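Local coordinates for trans-2-enoyl-CoA reductase [NADH] (Treponema denticola ATCC 35405, PDB 4GGO), which catalyses the NADH-dependent reduction of the carbon-carbon double bond of trans-2-enoyl-CoA, turning crotonyl-CoA into butyryl-CoA for fatty acid synthesis, at residues G119-D124 with Y146-P151; G57-Y62 with G80-K85; E125-V130 with W210-K215. All blocks are in the same frame, centred on the assembly; numbering follows the deposited sequence.

Contact 1 of 3, residues G119-D124 with Y146-P151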
loop_
_atom_site.group_PDB
_atom_site.type_symbol
_atom_site.label_atom_id
_atom_site.label_comp_id
_atom_site.label_asym_id
_atom_site.label_seq_id
_atom_site.Cartn_x
_atom_site.Cartn_y
_atom_site.Cartn_z
ATOM N N GLY A 119 7.397 13.902 6.452
ATOM C CA GLY A 119 6.708 15.114 6.050
ATOM C C GLY A 119 5.733 14.886 4.912
ATOM O O GLY A 119 5.594 13.768 4.413
ATOM N N ASP A 120 5.057 15.953 4.500
ATOM C CA ASP A 120 4.071 15.876 3.427
ATOM C C ASP A 120 4.741 15.682 2.069
ATOM O O ASP A 120 5.335 16.610 1.522
ATOM C CB ASP A 120 3.203 17.137 3.417
ATOM C CG ASP A 120 2.133 17.103 2.341
ATOM O OD1 ASP A 120 1.767 15.995 1.891
ATOM O OD2 ASP A 120 1.651 18.189 1.953
ATOM N N ALA A 121 4.628 14.474 1.526
ATOM C CA ALA A 121 5.260 14.134 0.252
ATOM C C ALA A 121 4.661 14.902 -0.925
ATOM O O ALA A 121 5.226 14.917 -2.018
ATOM C CB ALA A 121 5.175 12.633 0.004
ATOM N N PHE A 122 3.514 15.531 -0.695
ATOM C CA PHE A 122 2.866 16.346 -1.715
ATOM C C PHE A 122 3.512 17.725 -1.793
ATOM O O PHE A 122 3.250 18.491 -2.720
ATOM C CB PHE A 122 1.374 16.489 -1.408
ATOM C CG PHE A 122 0.598 15.208 -1.553
ATOM C CD1 PHE A 122 0.877 14.327 -2.582
ATOM C CD2 PHE A 122 -0.409 14.886 -0.658
ATOM C CE1 PHE A 122 0.167 13.151 -2.721
ATOM C CE2 PHE A 122 -1.125 13.710 -0.792
ATOM C CZ PHE A 122 -0.835 12.840 -1.825
ATOM N N SER A 123 4.360 18.033 -0.816
ATOM C CA SER A 123 4.983 19.351 -0.723
ATOM C C SER A 123 6.316 19.412 -1.458
ATOM O O SER A 123 7.023 18.411 -1.566
ATOM C CB SER A 123 5.180 19.752 0.738
ATOM O OG SER A 123 6.223 19.013 1.344
ATOM N N ASP A 124 6.649 20.592 -1.973
ATOM C CA ASP A 124 7.923 20.795 -2.656
ATOM C C ASP A 124 9.089 20.808 -1.671
ATOM O O ASP A 124 10.234 20.562 -2.053
ATOM C CB ASP A 124 7.908 22.094 -3.467
ATOM C CG ASP A 124 7.063 21.989 -4.723
ATOM O OD1 ASP A 124 6.943 20.873 -5.273
ATOM O OD2 ASP A 124 6.522 23.024 -5.164
ATOM N N TYR A 146 5.896 4.632 -5.942
ATOM C CA TYR A 146 4.901 5.605 -5.509
ATOM C C TYR A 146 3.715 4.901 -4.862
ATOM O O TYR A 146 2.859 4.348 -5.552
ATOM C CB TYR A 146 4.427 6.461 -6.686
ATOM C CG TYR A 146 3.592 7.653 -6.273
ATOM C CD1 TYR A 146 2.215 7.546 -6.124
ATOM C CD2 TYR A 146 4.184 8.884 -6.027
ATOM C CE1 TYR A 146 1.451 8.634 -5.742
ATOM C CE2 TYR A 146 3.429 9.977 -5.644
ATOM C CZ TYR A 146 2.064 9.847 -5.504
ATOM O OH TYR A 146 1.309 10.931 -5.125
ATOM N N SER A 147 3.665 4.929 -3.533
ATOM C CA SER A 147 2.605 4.251 -2.796
ATOM C C SER A 147 1.946 5.169 -1.773
ATOM O O SER A 147 1.631 4.747 -0.660
ATOM C CB SER A 147 3.156 3.005 -2.100
ATOM O OG SER A 147 2.142 2.341 -1.363
ATOM N N LEU A 148 1.740 6.426 -2.152
ATOM C CA LEU A 148 1.108 7.390 -1.259
ATOM C C LEU A 148 -0.377 7.094 -1.082
ATOM O O LEU A 148 -1.102 6.885 -2.056
ATOM C CB LEU A 148 1.313 8.820 -1.766
ATOM C CG LEU A 148 2.739 9.363 -1.664
ATOM C CD1 LEU A 148 2.812 10.786 -2.190
ATOM C CD2 LEU A 148 3.235 9.298 -0.226
ATOM N N ALA A 149 -0.821 7.074 0.171
ATOM C CA ALA A 149 -2.215 6.800 0.491
ATOM C C ALA A 149 -2.752 7.835 1.471
ATOM O O ALA A 149 -2.587 7.700 2.684
ATOM C CB ALA A 149 -2.362 5.400 1.063
ATOM N N SER A 150 -3.391 8.870 0.939
ATOM C CA SER A 150 -3.936 9.940 1.765
ATOM C C SER A 150 -5.303 10.375 1.255
ATOM O O SER A 150 -5.523 10.454 0.047
ATOM C CB SER A 150 -2.981 11.134 1.786
ATOM O OG SER A 150 -3.508 12.196 2.562
ATOM N N PRO A 151 -6.232 10.651 2.179
ATOM C CA PRO A 151 -7.562 11.133 1.799
ATOM C C PRO A 151 -7.523 12.596 1.371
ATOM O O PRO A 151 -8.481 13.083 0.768
ATOM C CB PRO A 151 -8.363 10.989 3.093
ATOM C CG PRO A 151 -7.349 11.134 4.170
ATOM C CD PRO A 151 -6.100 10.489 3.637
#
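L148 reaches across to A121 and F122, joining the loops that follow strands 114-118 and 141-146 at the C-terminal edge of the Rossmann-type sheet. From CB the chain leaves with CG opposite the carbonyl carbon (chi1 -70°), and CG lies 3.9 Å above the ring plane of Y146, offset toward the rim. CD1 continues the extended line and is shared by two partners: F122 CE1 lies 3.6 Å from L148 CD1, and A121 CB 3.7 Å from the same methyl. The other branch, CD2, sits against A121 CB too and leans toward the backbone of G57. The F122 ring has L148 obliquely beside it, Y146 OH at its edge, near the ring plane, 3.5 Å from F122 CE1, and S150 CB near F122 CE2. Y146 OH, though set against the F122 ring, has its hydrogen bond with D209 OD2 on helix 208-219. The loop holding A121 and F122 is a type I turn from D120 to S123. D120 O receives both S123 N and S123 OG, the latter at 2.6 Å, while D120 OD1 accepts F122 N at 3.2 Å from above the carboxylate plane, an Asx turn. S123, at the N-cap of helix 124-136, adds a weak bond between its OG and I126 N. D120 and A121 on one loop and L148 and A149 on the other bind NAD(+). Between the two loops the contact is mostly apolar, so methyl and ring packing apposes these cofactor-binding loops, while polar bonds shape the 119-124 turn.

Contact 2 of 3, residues G57-Y62 with G80-K85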
loop_
_atom_site.group_PDB
_atom_site.type_symbol
_atom_site.label_atom_id
_atom_site.label_comp_id
_atom_site.label_asym_id
_atom_site.label_seq_id
_atom_site.Cartn_x
_atom_site.Cartn_y
_atom_site.Cartn_z
ATOM N N GLY A 57 5.660 6.926 0.609
ATOM C CA GLY A 57 4.663 6.244 1.413
ATOM C C GLY A 57 5.269 4.955 1.931
ATOM O O GLY A 57 4.766 3.866 1.669
ATOM N N CYS A 58 6.356 5.093 2.683
ATOM C CA CYS A 58 7.215 3.968 3.034
ATOM C C CYS A 58 6.870 3.305 4.362
ATOM O O CYS A 58 7.500 2.320 4.742
ATOM C CB CYS A 58 8.660 4.452 3.111
ATOM S SG CYS A 58 8.902 5.721 4.387
ATOM N N SER A 59 5.878 3.837 5.067
ATOM C CA SER A 59 5.683 3.470 6.467
ATOM C C SER A 59 4.666 2.357 6.718
ATOM O O SER A 59 4.587 1.826 7.827
ATOM C CB SER A 59 5.316 4.705 7.290
ATOM O OG SER A 59 4.028 5.182 6.943
ATOM N N ASN A 60 3.889 2.004 5.700
ATOM C CA ASN A 60 2.878 0.963 5.861
ATOM C C ASN A 60 2.452 0.326 4.545
ATOM O O ASN A 60 2.727 0.856 3.468
ATOM C CB ASN A 60 1.649 1.518 6.582
ATOM C CG ASN A 60 0.785 2.377 5.681
ATOM O OD1 ASN A 60 1.152 3.499 5.333
ATOM N ND2 ASN A 60 -0.376 1.854 5.303
ATOM N N GLY A 61 1.778 -0.815 4.649
ATOM C CA GLY A 61 1.207 -1.489 3.498
ATOM C C GLY A 61 2.203 -1.848 2.413
ATOM O O GLY A 61 3.298 -2.335 2.692
ATOM N N TYR A 62 1.812 -1.598 1.169
ATOM C CA TYR A 62 2.627 -1.946 0.012
ATOM C C TYR A 62 3.913 -1.129 -0.053
ATOM O O TYR A 62 4.931 -1.600 -0.559
ATOM C CB TYR A 62 1.815 -1.774 -1.274
ATOM C CG TYR A 62 0.748 -2.834 -1.462
ATOM C CD1 TYR A 62 1.034 -4.178 -1.252
ATOM C CD2 TYR A 62 -0.545 -2.489 -1.840
ATOM C CE1 TYR A 62 0.065 -5.152 -1.423
ATOM C CE2 TYR A 62 -1.521 -3.456 -2.010
ATOM C CZ TYR A 62 -1.211 -4.785 -1.799
ATOM O OH TYR A 62 -2.177 -5.751 -1.967
ATOM N N GLY A 80 13.135 6.652 2.187
ATOM C CA GLY A 80 11.701 6.539 2.368
ATOM C C GLY A 80 11.076 7.852 2.790
ATOM O O GLY A 80 11.659 8.606 3.569
ATOM N N VAL A 81 9.887 8.127 2.267
ATOM C CA VAL A 81 9.149 9.330 2.622
ATOM C C VAL A 81 7.745 8.973 3.096
ATOM O O VAL A 81 7.028 8.231 2.426
ATOM C CB VAL A 81 9.039 10.296 1.427
ATOM C CG1 VAL A 81 8.172 11.490 1.791
ATOM C CG2 VAL A 81 10.419 10.751 0.980
ATOM N N SER A 82 7.365 9.496 4.257
ATOM C CA SER A 82 6.015 9.317 4.781
ATOM C C SER A 82 5.663 10.462 5.724
ATOM O O SER A 82 6.545 11.157 6.220
ATOM C CB SER A 82 5.884 7.977 5.506
ATOM O OG SER A 82 6.693 7.940 6.668
ATOM N N PHE A 83 4.370 10.652 5.968
ATOM C CA PHE A 83 3.907 11.729 6.835
ATOM C C PHE A 83 3.357 11.161 8.141
ATOM O O PHE A 83 2.203 10.740 8.209
ATOM C CB PHE A 83 2.833 12.556 6.125
ATOM C CG PHE A 83 2.667 13.946 6.678
ATOM C CD1 PHE A 83 3.494 14.414 7.687
ATOM C CD2 PHE A 83 1.679 14.783 6.186
ATOM C CE1 PHE A 83 3.341 15.694 8.193
ATOM C CE2 PHE A 83 1.520 16.064 6.689
ATOM C CZ PHE A 83 2.353 16.519 7.694
ATOM N N GLU A 84 4.188 11.160 9.178
ATOM C CA GLU A 84 3.813 10.561 10.453
ATOM C C GLU A 84 3.639 11.597 11.554
ATOM O O GLU A 84 3.994 12.764 11.393
ATOM C CB GLU A 84 4.871 9.547 10.889
ATOM C CG GLU A 84 5.229 8.529 9.828
ATOM C CD GLU A 84 4.035 7.717 9.386
ATOM O OE1 GLU A 84 3.188 7.389 10.243
ATOM O OE2 GLU A 84 3.940 7.412 8.179
ATOM N N LYS A 85 3.081 11.151 12.673
ATOM C CA LYS A 85 3.069 11.936 13.898
ATOM C C LYS A 85 3.979 11.241 14.903
ATOM O O LYS A 85 3.772 10.071 15.225
ATOM C CB LYS A 85 1.646 12.063 14.451
ATOM C CG LYS A 85 0.761 13.012 13.654
ATOM C CD LYS A 85 -0.645 13.108 14.231
ATOM C CE LYS A 85 -1.535 11.978 13.735
ATOM N NZ LYS A 85 -2.929 12.102 14.244
#
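S59 OG comes to the flat carboxylate of E84 from above its plane and donates to E84 OE2 at 2.6 Å, 42° out of the plane. S82 OG adds a weak bond to the same oxygen, but its stronger partner is N100, and E84 OE1 turns to T94 OG1. The contact joins elements of the beta-alpha-beta unit of the Rossmann fold, in which strand 52-56 leads through a glycine-containing turn into helix 61-74 and then to strand 77-82. Residues 57-62, with F83 and E84, bind NAD(+), and E84 is important in discriminating NADH from NADPH. An acidic residue just past the second strand is the usual means of preferring NADH in this fold, and the bonds of S59 OG to OE2 and of T94 OG1 to OE1 hold its two oxygens. S59 OG stands between backbone N and carbonyl carbon (chi1 68°), which turns it toward E84. C58 SG, in the same kind of rotamer, lies against the backbone of strand 77-82, 3.4 Å from G80 C; with no side chain on G80, the sulfur can settle there. The two backbones are joined at V81 O, which takes two donors. G57 N comes at 2.6 Å, nearly in line with the carbonyl bond, whereas C58 N, at 3.2 Å from V81 O, stands 47° above the carbonyl plane.

Contact 3 of 3, residues E125-V130 with W210-K215; sequences EIKAQV and WERWIK
The segments 125-130 and 210-215 of helices 124-136 and 208-219 run in roughly the same direction, their axes 36° apart and 11.2 Å at closest approach, with K127 and W213 as the nearest backbone pair. The wide spacing is filled by side chains, chiefly the K127 chain lying over one face of the W213 indole. K127 CG sits 3.4 Å above the indole plane, toward its rim, close to W213 CZ2 and CE2. The chain runs straight from there until CE stands almost centrally over the five-membered ring, 3.4 Å from its centroid and 7° off the normal, a CH-pi contact. A bend at the last torsion (chi4 61°) then keeps NZ over the same ring, 3.6 Å from the centroid, as a cation-pi partner. NZ also comes near W213 NE1, but both are donors and do not bond to each other; instead both are directed to A121 O, NE1 by a weak bond. D209 completes the grip on the ammonium with a salt bridge. R212 CG lies 4.0 Å from K127 CE, while the guanidinium goes on to D157 and D124. At the edge of the indole V130 puts CG2 3.6 Å from W213 CH2, and I126 CG2 lies 4.2 Å from that same carbon. V130 and W213 also touch L54 on strand 52-56, where both helices cover one side of the sheet. A buried lysine is thus held by a ring face, a carboxylate and a carbonyl oxygen. D209, with the acids paired to R212, would be expected to offset the positive charges of K127 and R212, and these surroundings are consistent with a charged lysine.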
loop_
_atom_site.group_PDB
_atom_site.type_symbol
_atom_site.label_atom_id
_atom_site.label_comp_id
_atom_site.label_asym_id
_atom_site.label_seq_id
_atom_site.Cartn_x
_atom_site.Cartn_y
_atom_site.Cartn_z
ATOM N N GLU A 125 8.796 21.097 -0.405
ATOM C CA GLU A 125 9.820 21.114 0.633
ATOM C C GLU A 125 10.386 19.716 0.845
ATOM O O GLU A 125 11.600 19.530 0.915
ATOM C CB GLU A 125 9.255 21.643 1.953
ATOM C CG GLU A 125 8.423 22.907 1.826
ATOM C CD GLU A 125 6.944 22.615 1.663
ATOM O OE1 GLU A 125 6.441 22.704 0.523
ATOM O OE2 GLU A 125 6.285 22.300 2.677
ATOM N N ILE A 126 9.494 18.735 0.949
ATOM C CA ILE A 126 9.897 17.347 1.139
ATOM C C ILE A 126 10.650 16.822 -0.080
ATOM O O ILE A 126 11.641 16.102 0.056
ATOM C CB ILE A 126 8.683 16.450 1.466
ATOM C CG1 ILE A 126 8.180 16.754 2.878
ATOM C CG2 ILE A 126 9.043 14.979 1.343
ATOM C CD1 ILE A 126 9.261 16.689 3.935
ATOM N N LYS A 127 10.188 17.200 -1.268
ATOM C CA LYS A 127 10.892 16.857 -2.498
ATOM C C LYS A 127 12.298 17.451 -2.498
ATOM O O LYS A 127 13.250 16.818 -2.959
ATOM C CB LYS A 127 10.114 17.340 -3.724
ATOM C CG LYS A 127 8.840 16.552 -4.008
ATOM C CD LYS A 127 8.129 17.083 -5.244
ATOM C CE LYS A 127 6.888 16.264 -5.572
ATOM N NZ LYS A 127 5.880 16.296 -4.475
ATOM N N ALA A 128 12.422 18.665 -1.970
ATOM C CA ALA A 128 13.714 19.339 -1.889
ATOM C C ALA A 128 14.663 18.601 -0.949
ATOM O O ALA A 128 15.857 18.491 -1.223
ATOM C CB ALA A 128 13.534 20.785 -1.441
ATOM N N GLN A 129 14.124 18.097 0.157
ATOM C CA GLN A 129 14.924 17.353 1.124
ATOM C C GLN A 129 15.425 16.042 0.523
ATOM O O GLN A 129 16.532 15.593 0.828
ATOM C CB GLN A 129 14.122 17.083 2.399
ATOM C CG GLN A 129 13.665 18.342 3.122
ATOM C CD GLN A 129 12.954 18.044 4.428
ATOM O OE1 GLN A 129 13.225 17.037 5.080
ATOM N NE2 GLN A 129 12.035 18.921 4.814
ATOM N N VAL A 130 14.607 15.434 -0.330
ATOM C CA VAL A 130 14.993 14.205 -1.014
ATOM C C VAL A 130 16.126 14.480 -1.995
ATOM O O VAL A 130 17.160 13.811 -1.968
ATOM C CB VAL A 130 13.803 13.574 -1.767
ATOM C CG1 VAL A 130 14.277 12.431 -2.650
ATOM C CG2 VAL A 130 12.745 13.094 -0.783
ATOM N N TRP A 210 2.823 12.170 -8.522
ATOM C CA TRP A 210 3.754 11.176 -9.038
ATOM C C TRP A 210 4.599 11.780 -10.152
ATOM O O TRP A 210 5.827 11.706 -10.127
ATOM C CB TRP A 210 2.977 9.969 -9.565
ATOM C CG TRP A 210 3.825 8.872 -10.128
ATOM C CD1 TRP A 210 5.138 8.620 -9.856
ATOM C CD2 TRP A 210 3.410 7.873 -11.067
ATOM N NE1 TRP A 210 5.566 7.525 -10.568
ATOM C CE2 TRP A 210 4.525 7.049 -11.320
ATOM C CE3 TRP A 210 2.206 7.598 -11.720
ATOM C CZ2 TRP A 210 4.470 5.966 -12.195
ATOM C CZ3 TRP A 210 2.152 6.521 -12.590
ATOM C CH2 TRP A 210 3.278 5.720 -12.818
ATOM N N GLU A 211 3.926 12.386 -11.124
ATOM C CA GLU A 211 4.597 13.011 -12.255
ATOM C C GLU A 211 5.457 14.183 -11.790
ATOM O O GLU A 211 6.523 14.441 -12.346
ATOM C CB GLU A 211 3.570 13.477 -13.290
ATOM C CG GLU A 211 4.171 13.899 -14.621
ATOM C CD GLU A 211 3.115 14.214 -15.662
ATOM O OE1 GLU A 211 2.000 14.623 -15.275
ATOM O OE2 GLU A 211 3.396 14.043 -16.867
ATOM N N ARG A 212 4.990 14.884 -10.762
ATOM C CA ARG A 212 5.735 16.007 -10.207
ATOM C C ARG A 212 7.029 15.519 -9.564
ATOM O O ARG A 212 8.077 16.148 -9.712
ATOM C CB ARG A 212 4.885 16.768 -9.187
ATOM C CG ARG A 212 5.428 18.146 -8.831
ATOM C CD ARG A 212 4.563 18.828 -7.783
ATOM N NE ARG A 212 5.016 20.185 -7.486
ATOM C CZ ARG A 212 4.466 21.285 -7.989
ATOM N NH1 ARG A 212 3.432 21.195 -8.816
ATOM N NH2 ARG A 212 4.944 22.478 -7.660
ATOM N N TRP A 213 6.950 14.395 -8.857
ATOM C CA TRP A 213 8.130 13.777 -8.262
ATOM C C TRP A 213 9.151 13.409 -9.333
ATOM O O TRP A 213 10.337 13.703 -9.199
ATOM C CB TRP A 213 7.749 12.527 -7.465
ATOM C CG TRP A 213 7.410 12.789 -6.029
ATOM C CD1 TRP A 213 6.164 12.931 -5.492
ATOM C CD2 TRP A 213 8.333 12.933 -4.943
ATOM N NE1 TRP A 213 6.253 13.159 -4.139
ATOM C CE2 TRP A 213 7.574 13.164 -3.777
ATOM C CE3 TRP A 213 9.727 12.892 -4.843
ATOM C CZ2 TRP A 213 8.164 13.353 -2.529
ATOM C CZ3 TRP A 213 10.309 13.077 -3.602
ATOM C CH2 TRP A 213 9.529 13.305 -2.462
ATOM N N ILE A 214 8.676 12.770 -10.399
ATOM C CA ILE A 214 9.551 12.314 -11.474
ATOM C C ILE A 214 10.200 13.473 -12.229
ATOM O O ILE A 214 11.411 13.474 -12.450
ATOM C CB ILE A 214 8.797 11.412 -12.473
ATOM C CG1 ILE A 214 8.218 10.189 -11.755
ATOM C CG2 ILE A 214 9.715 10.982 -13.605
ATOM C CD1 ILE A 214 9.256 9.356 -11.035
ATOM N N LYS A 215 9.392 14.456 -12.618
ATOM C CA LYS A 215 9.889 15.600 -13.381
ATOM C C LYS A 215 10.935 16.410 -12.616
ATOM O O LYS A 215 11.901 16.895 -13.205
ATOM C CB LYS A 215 8.732 16.502 -13.824
ATOM C CG LYS A 215 7.824 15.874 -14.873
ATOM C CD LYS A 215 6.649 16.781 -15.209
ATOM C CE LYS A 215 7.100 18.031 -15.945
ATOM N NZ LYS A 215 7.675 17.709 -17.282
#

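Along the chain contact 2 comes first, closing the beta-alpha-beta unit of strand 52-56, helix 61-74 and strand 77-82. After it, strand 114-118 leads into 119-124, where contact 1 opens; helix 124-136 opens contact 3 immediately afterwards. Contact 1 closes at 146-151, past strand 141-146, and contact 3 only at 210-215, so these two cross rather than nest. In the sheet, strands 77-82 and 52-56 lie between 114-118 and 141-146, so contact 1 spans the strand ends that contact 2 links. V81 packs on A121, I126 and V130, touching both later contacts, and G119 N probably bonds to S82 O, joining contacts 1 and 2.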